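Local atomic coordinates of hypothetical membrane protein (Corynebacterium glutamicum, PDB entry 6JSA), a protein that binds heme and probably hands it on during heme uptake, represented here by the C-terminal heme-binding domain of HtaA. Residues S9-V14 with P158-A163; I61-S66 with A81-S86; E93-V98 with Y110-V115; G116-S121 with G132-S137. All coordinates share one frame; numbering follows the deposited sequence. Where two conformers were deposited one is given.

Contact 1: residues S9-V14 with P158-A163; sequences SAQWGV and PISFSA
Pro-158 meets Trp-12 through its carbonyl, not its ring. The O of Pro-158 lies in plane at the edge of the indole, 3.4 Å from Trp-12 CD1. It also accepts from a water that takes the N-H of Gly-13, so the water spans the two chains where the strand 9-12 has ended. The indole NE1 itself is bonded to Asp-157 O. Trp-12 has its CG turned away from the backbone N (chi1 -174°), which carries the indole to the level of Pro-158. Ile-159 packs against the root of this side chain. Its CD1 is 3.8 Å from Trp-12 CB, and its CB is as close to Trp-12 CD1. Ser-160 pairs with Gln-11 by backbone bonds in both directions. On the same face, Ser-160 OG donates to Gln-11 OE1 at 2.7 Å, in the amide plane and on a lone pair. A bend at chi2 of Gln-11 (80°) folds the amide back to reach it. Ser-160 was modelled in two conformers, and the bond is described for one of them. Phe-161 touches Ala-10 by its CB, 4.1 Å from Ala-10 CB, while its ring leads away, and the side chain packs on Ala-130 and Ile-85. Phe-161 CA makes a bent CA-H...O contact with Ser-9 O, 3.1 Å away. Ser-162 then closes a second two-bond ring with Ser-9, Ser-9 N to Ser-162 O being 2.9 Å. The alternation of hydrogen-bonded and non-hydrogen-bonded pairs is that of a regular antiparallel sheet, here joining the first and last strands of the mainly beta HtaA domain.

Contact 2: residues I61-S66 with A81-S86; sequences INFPGS and ANIEIS
Phe-63 and Ile-83 are brought together by their first torsions. CG of Phe-63 stands beside its backbone N (chi1 -60°), and CG1 of Ile-83 sits between N and the carbonyl carbon (chi1 73°). This sets Phe-63 CD2 3.9 Å from Ile-83 CG1. Ile-83 O lies in plane at the edge of the phenyl ring and accepts from Phe-63 N at 2.9 Å. Further along, Ile-61 and Ile-85 form a hydrogen-bonded pair, with Ile-61 N to Ile-85 O at 2.8 Å. Ile-85 CD1 approaches Phe-63 CE2 at 4.3 Å, so Ile-85 extends the apolar face. On the other face Asn-62 and Glu-84 lie side by side and point the same way. The Glu-84 carboxylate is held by Arg-112 and Ser-60.

Beyond Phe-63 the pairing opens and then resumes one residue out of step. Asn-82, at a chain corner, gives its N-H to Gly-65 O at 3.0 Å. One water takes the N-H of Gly-65 and donates to Asn-82 OD1, 2.7 Å away. A second accepts from Ile-83 N where the pairing is broken. The ND2 of Asn-82 is bonded to Asp-97. Ser-66 CB then meets Ala-81 CB at 3.7 Å as a non-hydrogen-bonded pair. The arrangement is an antiparallel pairing interrupted by a hydrated loop, where strands 58-62 and 66-71 share one long neighbour, strand 76-88.

Contact 3: residues E93-V98 with Y110-V115; sequences ELIADV and YGRTVV
Arg-112 lies across Ile-95 at about a right angle and reaches Asp-97 with its end. Its chain is extended from CG to NE, with CG anti to the backbone N (chi1 -170°). Ile-95 CG2 sits over one face of the guanidinium, offset toward the rim, and is 3.6 Å from Arg-112 NE. The carboxylate of Asp-97 is turned nearly perpendicular to the guanidinium, the planes 80° apart. Arg-112 NH1 donates to Asp-97 OD1 at 2.9 Å in a salt bridge. The oxygen lies in the guanidinium plane, but the nitrogen comes from above the carboxylate plane.

Glu-93 also crosses its partner at about a right angle. Its CD rests 3.7 Å from Val-114 CG2. On the other side of strand 93-98, Val-98 CG2 meets Val-115 CG2 at 3.8 Å. Ala-96 CB approaches that same methyl at 4.0 Å. Tyr-110 turns its ring edge toward Val-98 O, which accepts from Tyr-110 N at 2.8 Å. The tyrosine ring packs on helix 140-145, and its side chain is about 9 Å from the heme.

Backbone bonds join Ala-96 to Thr-113 in both directions, and Val-115 N to Leu-94 O. The chain turns a corner at Arg-112, between two strands that both pair with strand 91-101.

Arg-112 NH1 also donates to Asn-82 O, and its NH2 faces Glu-84. The arginine charge is thus probably balanced by two acids, and these bonds probably hold the guanidinium with its face against the isoleucine methyl.

Contact 4: residues G116-S121 with G132-S137; sequences GTLNFS and GSASVS
Ala-134 places its CB over the centre of the Phe-120 ring. This is a CH-pi contact, 3.7 Å from Ala-134 CB to the ring centroid and 13° off the normal. The same methyl also touches Leu-118, with CB to CB at 3.9 Å. Leu-118 and Val-136 lie side by side and point the same way, and Leu-118 CD2 meets Val-136 CG2 at 3.6 Å. With chi1 at -59° and CD1 as the extended branch, CD2 of Leu-118 is the one turned to Val-136. Ile-159 and Ile-85 pack on this apolar face. The two strands, 113-125 and 129-138, form a beta hairpin, and their directions here are 140° apart, so the pair is clearly twisted.

The other face is polar. Thr-117 and Ser-137 exchange two backbone bonds, and Asn-119 and Ser-135 do the same. A water donates to Thr-117 O at 2.9 Å and to Ser-137 OG at 2.8 Å, and is also bonded to Ser-135 OG. Ser-137 OG has a further partner in Gln-155. Asn-119 rests its CB 3.5 Å from Ser-135 OG. At the far end, Ser-121 N donates to Ser-133 O at 2.9 Å.

Contact 1 opens near the N terminus and closes last, after 143 intervening residues. It encloses the other three, which follow one another in series and do not cross. Contact 2 closes a short loop and joins strands 58-62 and 76-88. Contact 3 closes the next one, round the turn after strand 91-101. Contact 4 closes the hairpin of strands 113-125 and 129-138. Strand 76-88 pairs with 91-101, so contacts 2 and 3 adjoin, and contacts 3 and 4 share strand 113-125. Strand 129-138 pairs with 159-165, which leads back to contact 1. Ile-85, Leu-94 and Ile-159 meet inside this round of strands.

Contact 1: residues S9-V14 with P158-A163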
loop_
_atom_site.group_PDB
_atom_site.type_symbol
_atom_site.label_atom_id
_atom_site.label_comp_id
_atom_site.label_asym_id
_atom_site.label_seq_id
_atom_site.Cartn_x
_atom_site.Cartn_y
_atom_site.Cartn_z
ATOM N N SER A 9 2.674 -11.715 4.497
ATOM C CA SER A 9 3.508 -11.012 3.542
ATOM C C SER A 9 2.596 -10.362 2.516
ATOM O O SER A 9 1.498 -10.850 2.237
ATOM C CB SER A 9 4.491 -11.950 2.836
ATOM O OG SER A 9 3.794 -12.878 2.034
ATOM N N ALA A 10 3.040 -9.234 1.979
ATOM C CA ALA A 10 2.290 -8.551 0.942
ATOM C C ALA A 10 3.266 -8.033 -0.095
ATOM O O ALA A 10 4.436 -7.762 0.202
ATOM C CB ALA A 10 1.424 -7.408 1.488
ATOM N N GLN A 11 2.756 -7.882 -1.314
ATOM C CA GLN A 11 3.521 -7.395 -2.450
ATOM C C GLN A 11 2.708 -6.299 -3.117
ATOM O O GLN A 11 1.545 -6.517 -3.482
ATOM C CB GLN A 11 3.809 -8.529 -3.437
ATOM C CG GLN A 11 4.520 -9.730 -2.803
ATOM C CD GLN A 11 3.570 -10.662 -2.050
ATOM O OE1 GLN A 11 2.459 -10.937 -2.507
ATOM N NE2 GLN A 11 4.001 -11.137 -0.885
ATOM N N TRP A 12 3.304 -5.114 -3.248
ATOM C CA TRP A 12 2.616 -3.974 -3.854
ATOM C C TRP A 12 3.665 -3.031 -4.412
ATOM O O TRP A 12 4.533 -2.568 -3.666
ATOM C CB TRP A 12 1.765 -3.247 -2.823
ATOM C CG TRP A 12 0.916 -2.147 -3.409
ATOM C CD1 TRP A 12 0.144 -2.209 -4.543
ATOM C CD2 TRP A 12 0.718 -0.835 -2.867
ATOM N NE1 TRP A 12 -0.504 -1.016 -4.741
ATOM C CE2 TRP A 12 -0.169 -0.153 -3.732
ATOM C CE3 TRP A 12 1.216 -0.160 -1.745
ATOM C CZ2 TRP A 12 -0.572 1.165 -3.508
ATOM C CZ3 TRP A 12 0.816 1.157 -1.525
ATOM C CH2 TRP A 12 -0.072 1.799 -2.403
ATOM N N GLY A 13 3.583 -2.737 -5.706
ATOM C CA GLY A 13 4.529 -1.809 -6.283
ATOM C C GLY A 13 4.168 -0.342 -6.193
ATOM O O GLY A 13 4.922 0.488 -6.711
ATOM N N VAL A 14 3.066 -0.000 -5.525
ATOM C CA VAL A 14 2.477 1.337 -5.518
ATOM C C VAL A 14 1.895 1.614 -6.898
ATOM O O VAL A 14 0.680 1.504 -7.092
ATOM C CB VAL A 14 3.421 2.445 -5.009
ATOM C CG1 VAL A 14 2.681 3.772 -4.980
ATOM C CG2 VAL A 14 3.930 2.089 -3.609
ATOM N N PRO A 158 -1.911 -3.506 -8.509
ATOM C CA PRO A 158 -2.684 -4.398 -7.638
ATOM C C PRO A 158 -1.831 -4.839 -6.456
ATOM O O PRO A 158 -0.596 -4.830 -6.497
ATOM C CB PRO A 158 -3.003 -5.583 -8.553
ATOM C CG PRO A 158 -1.836 -5.627 -9.492
ATOM C CD PRO A 158 -1.482 -4.180 -9.748
ATOM N N ILE A 159 -2.503 -5.223 -5.376
ATOM C CA ILE A 159 -1.828 -5.688 -4.168
ATOM C C ILE A 159 -2.187 -7.147 -3.923
ATOM O O ILE A 159 -3.327 -7.565 -4.153
ATOM C CB ILE A 159 -2.156 -4.808 -2.939
ATOM C CG1 ILE A 159 -1.320 -5.236 -1.727
ATOM C CG2 ILE A 159 -3.653 -4.797 -2.624
ATOM C CD1 ILE A 159 -1.254 -4.184 -0.632
ATOM N N SER A 160 -1.205 -7.931 -3.476
ATOM C CA SER A 160 -1.446 -9.312 -3.090
ATOM C C SER A 160 -0.883 -9.555 -1.701
ATOM O O SER A 160 0.035 -8.864 -1.247
ATOM C CB SER A 160 -0.836 -10.309 -4.078
ATOM O OG SER A 160 0.545 -10.073 -4.245
ATOM N N PHE A 161 -1.460 -10.538 -1.019
ATOM C CA PHE A 161 -0.977 -10.901 0.304
ATOM C C PHE A 161 -1.215 -12.383 0.536
ATOM O O PHE A 161 -2.085 -13.006 -0.081
ATOM C CB PHE A 161 -1.641 -10.089 1.429
ATOM C CG PHE A 161 -3.010 -10.586 1.808
ATOM C CD1 PHE A 161 -4.131 -10.187 1.094
ATOM C CD2 PHE A 161 -3.175 -11.452 2.882
ATOM C CE1 PHE A 161 -5.392 -10.654 1.434
ATOM C CE2 PHE A 161 -4.438 -11.928 3.221
ATOM C CZ PHE A 161 -5.546 -11.525 2.502
ATOM N N SER A 162 -0.452 -12.926 1.471
ATOM C CA SER A 162 -0.720 -14.246 2.000
ATOM C C SER A 162 -0.390 -14.229 3.481
ATOM O O SER A 162 0.497 -13.497 3.922
ATOM C CB SER A 162 0.072 -15.318 1.254
ATOM O OG SER A 162 1.459 -15.113 1.383
ATOM N N ALA A 163 -1.118 -15.033 4.245
ATOM C CA ALA A 163 -0.933 -15.065 5.683
ATOM C C ALA A 163 -1.228 -16.462 6.199
ATOM O O ALA A 163 -2.136 -17.139 5.715
ATOM C CB ALA A 163 -1.840 -14.053 6.391
HETATM O O HOH W 1 2.010 -4.675 -7.219
#

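Contact 2: residues I61-S66 with A81-S86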
loop_
_atom_site.group_PDB
_atom_site.type_symbol
_atom_site.label_atom_id
_atom_site.label_comp_id
_atom_site.label_asym_id
_atom_site.label_seq_id
_atom_site.Cartn_x
_atom_site.Cartn_y
_atom_site.Cartn_z
ATOM N N ILE A 61 -4.839 -6.972 7.994
ATOM C CA ILE A 61 -3.483 -7.502 7.947
ATOM C C ILE A 61 -2.554 -6.293 8.009
ATOM O O ILE A 61 -2.573 -5.445 7.106
ATOM C CB ILE A 61 -3.232 -8.302 6.657
ATOM C CG1 ILE A 61 -4.440 -9.178 6.279
ATOM C CG2 ILE A 61 -1.953 -9.119 6.788
ATOM C CD1 ILE A 61 -4.677 -10.319 7.218
ATOM N N ASN A 62 -1.754 -6.202 9.070
ATOM C CA ASN A 62 -0.953 -5.016 9.353
ATOM C C ASN A 62 0.524 -5.255 9.070
ATOM O O ASN A 62 1.072 -6.307 9.419
ATOM C CB ASN A 62 -1.083 -4.616 10.823
ATOM C CG ASN A 62 -2.450 -4.097 11.160
ATOM O OD1 ASN A 62 -2.785 -2.957 10.837
ATOM N ND2 ASN A 62 -3.249 -4.919 11.825
ATOM N N PHE A 63 1.174 -4.251 8.476
ATOM C CA PHE A 63 2.595 -4.345 8.183
ATOM C C PHE A 63 3.335 -3.120 8.694
ATOM O O PHE A 63 2.838 -1.996 8.557
ATOM C CB PHE A 63 2.824 -4.466 6.672
ATOM C CG PHE A 63 2.179 -5.680 6.078
ATOM C CD1 PHE A 63 2.854 -6.889 6.056
ATOM C CD2 PHE A 63 0.883 -5.629 5.578
ATOM C CE1 PHE A 63 2.263 -8.024 5.534
ATOM C CE2 PHE A 63 0.287 -6.764 5.059
ATOM C CZ PHE A 63 0.982 -7.958 5.036
ATOM N N PRO A 64 4.521 -3.299 9.264
ATOM C CA PRO A 64 5.385 -2.158 9.576
ATOM C C PRO A 64 6.173 -1.777 8.326
ATOM O O PRO A 64 6.080 -2.420 7.279
ATOM C CB PRO A 64 6.317 -2.745 10.633
ATOM C CG PRO A 64 6.536 -4.137 10.112
ATOM C CD PRO A 64 5.203 -4.579 9.538
ATOM N N GLY A 65 6.964 -0.718 8.451
ATOM C CA GLY A 65 7.897 -0.357 7.406
ATOM C C GLY A 65 7.439 0.844 6.596
ATOM O O GLY A 65 6.248 1.160 6.498
ATOM N N SER A 66 8.413 1.507 5.983
ATOM C CA SER A 66 8.138 2.701 5.201
ATOM C C SER A 66 8.914 2.707 3.890
ATOM O O SER A 66 10.002 2.131 3.773
ATOM C CB SER A 66 8.452 3.968 5.993
ATOM O OG SER A 66 9.795 3.977 6.406
ATOM N N ALA A 81 3.876 4.646 4.957
ATOM C CA ALA A 81 4.313 3.797 6.061
ATOM C C ALA A 81 3.151 3.011 6.653
ATOM O O ALA A 81 1.987 3.412 6.572
ATOM C CB ALA A 81 4.966 4.618 7.173
ATOM N N ASN A 82 3.492 1.880 7.277
ATOM C CA ASN A 82 2.537 1.108 8.076
ATOM C C ASN A 82 1.290 0.728 7.275
ATOM O O ASN A 82 0.148 0.996 7.682
ATOM C CB ASN A 82 2.168 1.867 9.348
ATOM C CG ASN A 82 3.350 2.097 10.234
ATOM O OD1 ASN A 82 4.083 1.160 10.545
ATOM N ND2 ASN A 82 3.557 3.341 10.648
ATOM N N ILE A 83 1.503 0.076 6.132
ATOM C CA ILE A 83 0.357 -0.293 5.306
ATOM C C ILE A 83 -0.484 -1.348 6.013
ATOM O O ILE A 83 0.009 -2.151 6.822
ATOM C CB ILE A 83 0.728 -0.730 3.876
ATOM C CG1 ILE A 83 1.366 -2.115 3.864
ATOM C CG2 ILE A 83 1.591 0.310 3.190
ATOM C CD1 ILE A 83 1.287 -2.767 2.488
ATOM N N GLU A 84 -1.775 -1.338 5.703
ATOM C CA GLU A 84 -2.741 -2.268 6.266
ATOM C C GLU A 84 -3.709 -2.647 5.159
ATOM O O GLU A 84 -4.217 -1.772 4.449
ATOM C CB GLU A 84 -3.508 -1.619 7.424
ATOM C CG GLU A 84 -4.723 -2.397 7.890
ATOM C CD GLU A 84 -5.476 -1.678 8.987
ATOM O OE1 GLU A 84 -4.937 -0.690 9.542
ATOM O OE2 GLU A 84 -6.613 -2.096 9.290
ATOM N N ILE A 85 -3.924 -3.947 4.983
ATOM C CA ILE A 85 -4.968 -4.467 4.111
ATOM C C ILE A 85 -6.163 -4.808 4.987
ATOM O O ILE A 85 -6.084 -5.692 5.844
ATOM C CB ILE A 85 -4.483 -5.712 3.354
ATOM C CG1 ILE A 85 -3.295 -5.359 2.452
ATOM C CG2 ILE A 85 -5.619 -6.309 2.551
ATOM C CD1 ILE A 85 -2.602 -6.567 1.866
ATOM N N SER A 86 -7.266 -4.104 4.784
ATOM C CA SER A 86 -8.509 -4.356 5.492
ATOM C C SER A 86 -9.526 -4.865 4.483
ATOM O O SER A 86 -9.600 -4.354 3.363
ATOM C CB SER A 86 -9.001 -3.062 6.140
ATOM O OG SER A 86 -10.149 -3.277 6.927
HETATM O O HOH W 2 4.238 -0.787 5.661
HETATM O O HOH W 3 6.742 0.963 10.737
#

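Contact 3: residues E93-V98 with Y110-V115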
loop_
_atom_site.group_PDB
_atom_site.type_symbol
_atom_site.label_atom_id
_atom_site.label_comp_id
_atom_site.label_asym_id
_atom_site.label_seq_id
_atom_site.Cartn_x
_atom_site.Cartn_y
_atom_site.Cartn_z
ATOM N N GLU A 93 -9.992 -1.954 1.905
ATOM C CA GLU A 93 -9.282 -0.686 1.918
ATOM C C GLU A 93 -7.799 -0.935 2.128
ATOM O O GLU A 93 -7.402 -1.805 2.915
ATOM C CB GLU A 93 -9.791 0.205 3.054
ATOM C CG GLU A 93 -11.244 0.616 2.899
ATOM C CD GLU A 93 -11.747 1.443 4.063
ATOM O OE1 GLU A 93 -11.247 1.264 5.192
ATOM O OE2 GLU A 93 -12.644 2.281 3.845
ATOM N N LEU A 94 -6.986 -0.163 1.428
ATOM C CA LEU A 94 -5.549 -0.120 1.667
ATOM C C LEU A 94 -5.285 1.160 2.450
ATOM O O LEU A 94 -5.536 2.262 1.949
ATOM C CB LEU A 94 -4.797 -0.130 0.341
ATOM C CG LEU A 94 -3.274 -0.132 0.427
ATOM C CD1 LEU A 94 -2.768 -1.274 1.298
ATOM C CD2 LEU A 94 -2.700 -0.219 -0.981
ATOM N N ILE A 95 -4.829 1.010 3.687
ATOM C CA ILE A 95 -4.621 2.117 4.614
ATOM C C ILE A 95 -3.122 2.288 4.844
ATOM O O ILE A 95 -2.384 1.302 4.922
ATOM C CB ILE A 95 -5.352 1.805 5.936
ATOM C CG1 ILE A 95 -6.862 1.654 5.699
ATOM C CG2 ILE A 95 -5.065 2.850 6.998
ATOM C CD1 ILE A 95 -7.578 0.898 6.805
ATOM N N ALA A 96 -2.671 3.537 4.966
ATOM C CA ALA A 96 -1.271 3.800 5.269
ATOM C C ALA A 96 -1.156 5.178 5.900
ATOM O O ALA A 96 -2.069 6.002 5.802
ATOM C CB ALA A 96 -0.404 3.719 4.012
ATOM N N ASP A 97 -0.022 5.411 6.560
ATOM C CA ASP A 97 0.366 6.741 7.011
ATOM C C ASP A 97 1.125 7.413 5.874
ATOM O O ASP A 97 2.093 6.850 5.353
ATOM C CB ASP A 97 1.305 6.648 8.216
ATOM C CG ASP A 97 0.724 5.840 9.365
ATOM O OD1 ASP A 97 -0.514 5.690 9.434
ATOM O OD2 ASP A 97 1.519 5.365 10.207
ATOM N N VAL A 98 0.684 8.602 5.467
ATOM C CA VAL A 98 1.225 9.248 4.273
ATOM C C VAL A 98 1.595 10.694 4.568
ATOM O O VAL A 98 0.778 11.454 5.096
ATOM C CB VAL A 98 0.237 9.193 3.091
ATOM C CG1 VAL A 98 0.838 9.882 1.852
ATOM C CG2 VAL A 98 -0.140 7.754 2.781
ATOM N N TYR A 110 -0.873 13.631 5.817
ATOM C CA TYR A 110 -2.236 13.139 5.655
ATOM C C TYR A 110 -2.662 12.238 6.797
ATOM O O TYR A 110 -3.838 11.856 6.863
ATOM C CB TYR A 110 -2.387 12.416 4.306
ATOM C CG TYR A 110 -2.217 13.364 3.150
ATOM C CD1 TYR A 110 -0.961 13.626 2.621
ATOM C CD2 TYR A 110 -3.314 14.036 2.613
ATOM C CE1 TYR A 110 -0.803 14.525 1.585
ATOM C CE2 TYR A 110 -3.170 14.930 1.575
ATOM C CZ TYR A 110 -1.909 15.175 1.065
ATOM O OH TYR A 110 -1.749 16.073 0.039
ATOM N N GLY A 111 -1.740 11.909 7.698
ATOM C CA GLY A 111 -2.036 10.999 8.772
ATOM C C GLY A 111 -2.268 9.592 8.242
ATOM O O GLY A 111 -1.832 9.210 7.150
ATOM N N ARG A 112 -2.989 8.818 9.041
ATOM C CA ARG A 112 -3.378 7.476 8.648
ATOM C C ARG A 112 -4.646 7.578 7.813
ATOM O O ARG A 112 -5.666 8.094 8.285
ATOM C CB ARG A 112 -3.602 6.607 9.882
ATOM C CG ARG A 112 -3.781 5.155 9.536
ATOM C CD ARG A 112 -3.352 4.236 10.667
ATOM N NE ARG A 112 -3.381 2.848 10.219
ATOM C CZ ARG A 112 -2.413 2.273 9.509
ATOM N NH1 ARG A 112 -1.326 2.963 9.173
ATOM N NH2 ARG A 112 -2.533 1.015 9.118
ATOM N N THR A 113 -4.581 7.113 6.568
ATOM C CA THR A 113 -5.626 7.414 5.600
ATOM C C THR A 113 -5.836 6.224 4.675
ATOM O O THR A 113 -4.926 5.425 4.445
ATOM C CB THR A 113 -5.247 8.661 4.784
ATOM O OG1 THR A 113 -6.353 9.064 3.975
ATOM C CG2 THR A 113 -4.035 8.390 3.886
ATOM N N VAL A 114 -7.046 6.113 4.134
ATOM C CA VAL A 114 -7.281 5.158 3.059
ATOM C C VAL A 114 -6.611 5.686 1.796
ATOM O O VAL A 114 -6.972 6.755 1.294
ATOM C CB VAL A 114 -8.784 4.925 2.850
ATOM C CG1 VAL A 114 -9.024 4.004 1.662
ATOM C CG2 VAL A 114 -9.401 4.354 4.116
ATOM N N VAL A 115 -5.616 4.951 1.298
ATOM C CA VAL A 115 -4.924 5.311 0.059
ATOM C C VAL A 115 -5.686 4.807 -1.159
ATOM O O VAL A 115 -5.631 5.419 -2.231
ATOM C CB VAL A 115 -3.486 4.756 0.100
ATOM C CG1 VAL A 115 -2.779 4.910 -1.239
ATOM C CG2 VAL A 115 -2.693 5.452 1.179
#

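Contact 4: residues G116-S121 with G132-S137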
loop_
_atom_site.group_PDB
_atom_site.type_symbol
_atom_site.label_atom_id
_atom_site.label_comp_id
_atom_site.label_asym_id
_atom_site.label_seq_id
_atom_site.Cartn_x
_atom_site.Cartn_y
_atom_site.Cartn_z
ATOM N N GLY A 116 -6.396 3.691 -1.027
ATOM C CA GLY A 116 -7.178 3.166 -2.126
ATOM C C GLY A 116 -8.221 2.184 -1.656
ATOM O O GLY A 116 -8.112 1.593 -0.576
ATOM N N THR A 117 -9.254 2.032 -2.477
ATOM C CA THR A 117 -10.250 1.010 -2.225
ATOM C C THR A 117 -9.879 -0.259 -2.976
ATOM O O THR A 117 -9.351 -0.222 -4.094
ATOM C CB THR A 117 -11.648 1.485 -2.608
ATOM O OG1 THR A 117 -11.613 2.003 -3.936
ATOM C CG2 THR A 117 -12.115 2.578 -1.654
ATOM N N LEU A 118 -10.128 -1.390 -2.329
ATOM C CA LEU A 118 -9.732 -2.689 -2.848
ATOM C C LEU A 118 -10.935 -3.443 -3.390
ATOM O O LEU A 118 -11.992 -3.500 -2.753
ATOM C CB LEU A 118 -9.109 -3.536 -1.742
ATOM C CG LEU A 118 -7.871 -2.934 -1.092
ATOM C CD1 LEU A 118 -7.294 -3.896 -0.068
ATOM C CD2 LEU A 118 -6.830 -2.577 -2.140
ATOM N N ASN A 119 -10.747 -4.054 -4.552
ATOM C CA ASN A 119 -11.709 -4.983 -5.133
ATOM C C ASN A 119 -10.945 -6.277 -5.376
ATOM O O ASN A 119 -10.063 -6.325 -6.243
ATOM C CB ASN A 119 -12.281 -4.425 -6.435
ATOM C CG ASN A 119 -13.259 -5.373 -7.093
ATOM O OD1 ASN A 119 -13.824 -6.247 -6.441
ATOM N ND2 ASN A 119 -13.463 -5.206 -8.394
ATOM N N PHE A 120 -11.247 -7.308 -4.586
ATOM C CA PHE A 120 -10.489 -8.550 -4.651
ATOM C C PHE A 120 -10.925 -9.386 -5.841
ATOM O O PHE A 120 -12.114 -9.661 -6.013
ATOM C CB PHE A 120 -10.634 -9.346 -3.354
ATOM C CG PHE A 120 -9.840 -8.771 -2.225
ATOM C CD1 PHE A 120 -10.372 -7.766 -1.424
ATOM C CD2 PHE A 120 -8.540 -9.196 -1.986
ATOM C CE1 PHE A 120 -9.629 -7.198 -0.400
ATOM C CE2 PHE A 120 -7.789 -8.636 -0.953
ATOM C CZ PHE A 120 -8.340 -7.636 -0.158
ATOM N N SER A 121 -9.958 -9.774 -6.670
ATOM C CA SER A 121 -10.207 -10.763 -7.710
ATOM C C SER A 121 -10.110 -12.177 -7.154
ATOM O O SER A 121 -10.712 -13.106 -7.706
ATOM C CB SER A 121 -9.201 -10.575 -8.844
ATOM O OG SER A 121 -7.872 -10.619 -8.352
ATOM N N GLY A 132 -4.972 -13.301 -0.949
ATOM C CA GLY A 132 -5.805 -12.632 -1.922
ATOM C C GLY A 132 -5.024 -11.665 -2.775
ATOM O O GLY A 132 -3.862 -11.349 -2.505
ATOM N N SER A 133 -5.700 -11.204 -3.822
ATOM C CA SER A 133 -5.183 -10.194 -4.733
ATOM C C SER A 133 -6.311 -9.223 -5.036
ATOM O O SER A 133 -7.456 -9.642 -5.244
ATOM C CB SER A 133 -4.712 -10.821 -6.050
ATOM O OG SER A 133 -3.615 -11.694 -5.850
ATOM N N ALA A 134 -5.991 -7.931 -5.068
ATOM C CA ALA A 134 -7.006 -6.908 -5.283
ATOM C C ALA A 134 -6.493 -5.788 -6.171
ATOM O O ALA A 134 -5.320 -5.410 -6.105
ATOM C CB ALA A 134 -7.460 -6.300 -3.957
ATOM N N SER A 135 -7.389 -5.247 -6.992
ATOM C CA SER A 135 -7.121 -3.966 -7.629
ATOM C C SER A 135 -7.224 -2.854 -6.589
ATOM O O SER A 135 -7.940 -2.973 -5.586
ATOM C CB SER A 135 -8.123 -3.707 -8.758
ATOM O OG SER A 135 -9.437 -3.591 -8.242
ATOM N N VAL A 136 -6.485 -1.771 -6.837
ATOM C CA VAL A 136 -6.369 -0.641 -5.918
ATOM C C VAL A 136 -6.806 0.618 -6.657
ATOM O O VAL A 136 -6.152 1.042 -7.618
ATOM C CB VAL A 136 -4.930 -0.487 -5.393
ATOM C CG1 VAL A 136 -4.857 0.670 -4.414
ATOM C CG2 VAL A 136 -4.430 -1.791 -4.753
ATOM N N SER A 137 -7.896 1.228 -6.198
ATOM C CA SER A 137 -8.460 2.427 -6.813
ATOM C C SER A 137 -8.152 3.619 -5.922
ATOM O O SER A 137 -8.580 3.660 -4.768
ATOM C CB SER A 137 -9.971 2.280 -6.960
ATOM O OG SER A 137 -10.289 1.242 -7.862
HETATM O O HOH W 4 -10.279 -1.232 -6.610
#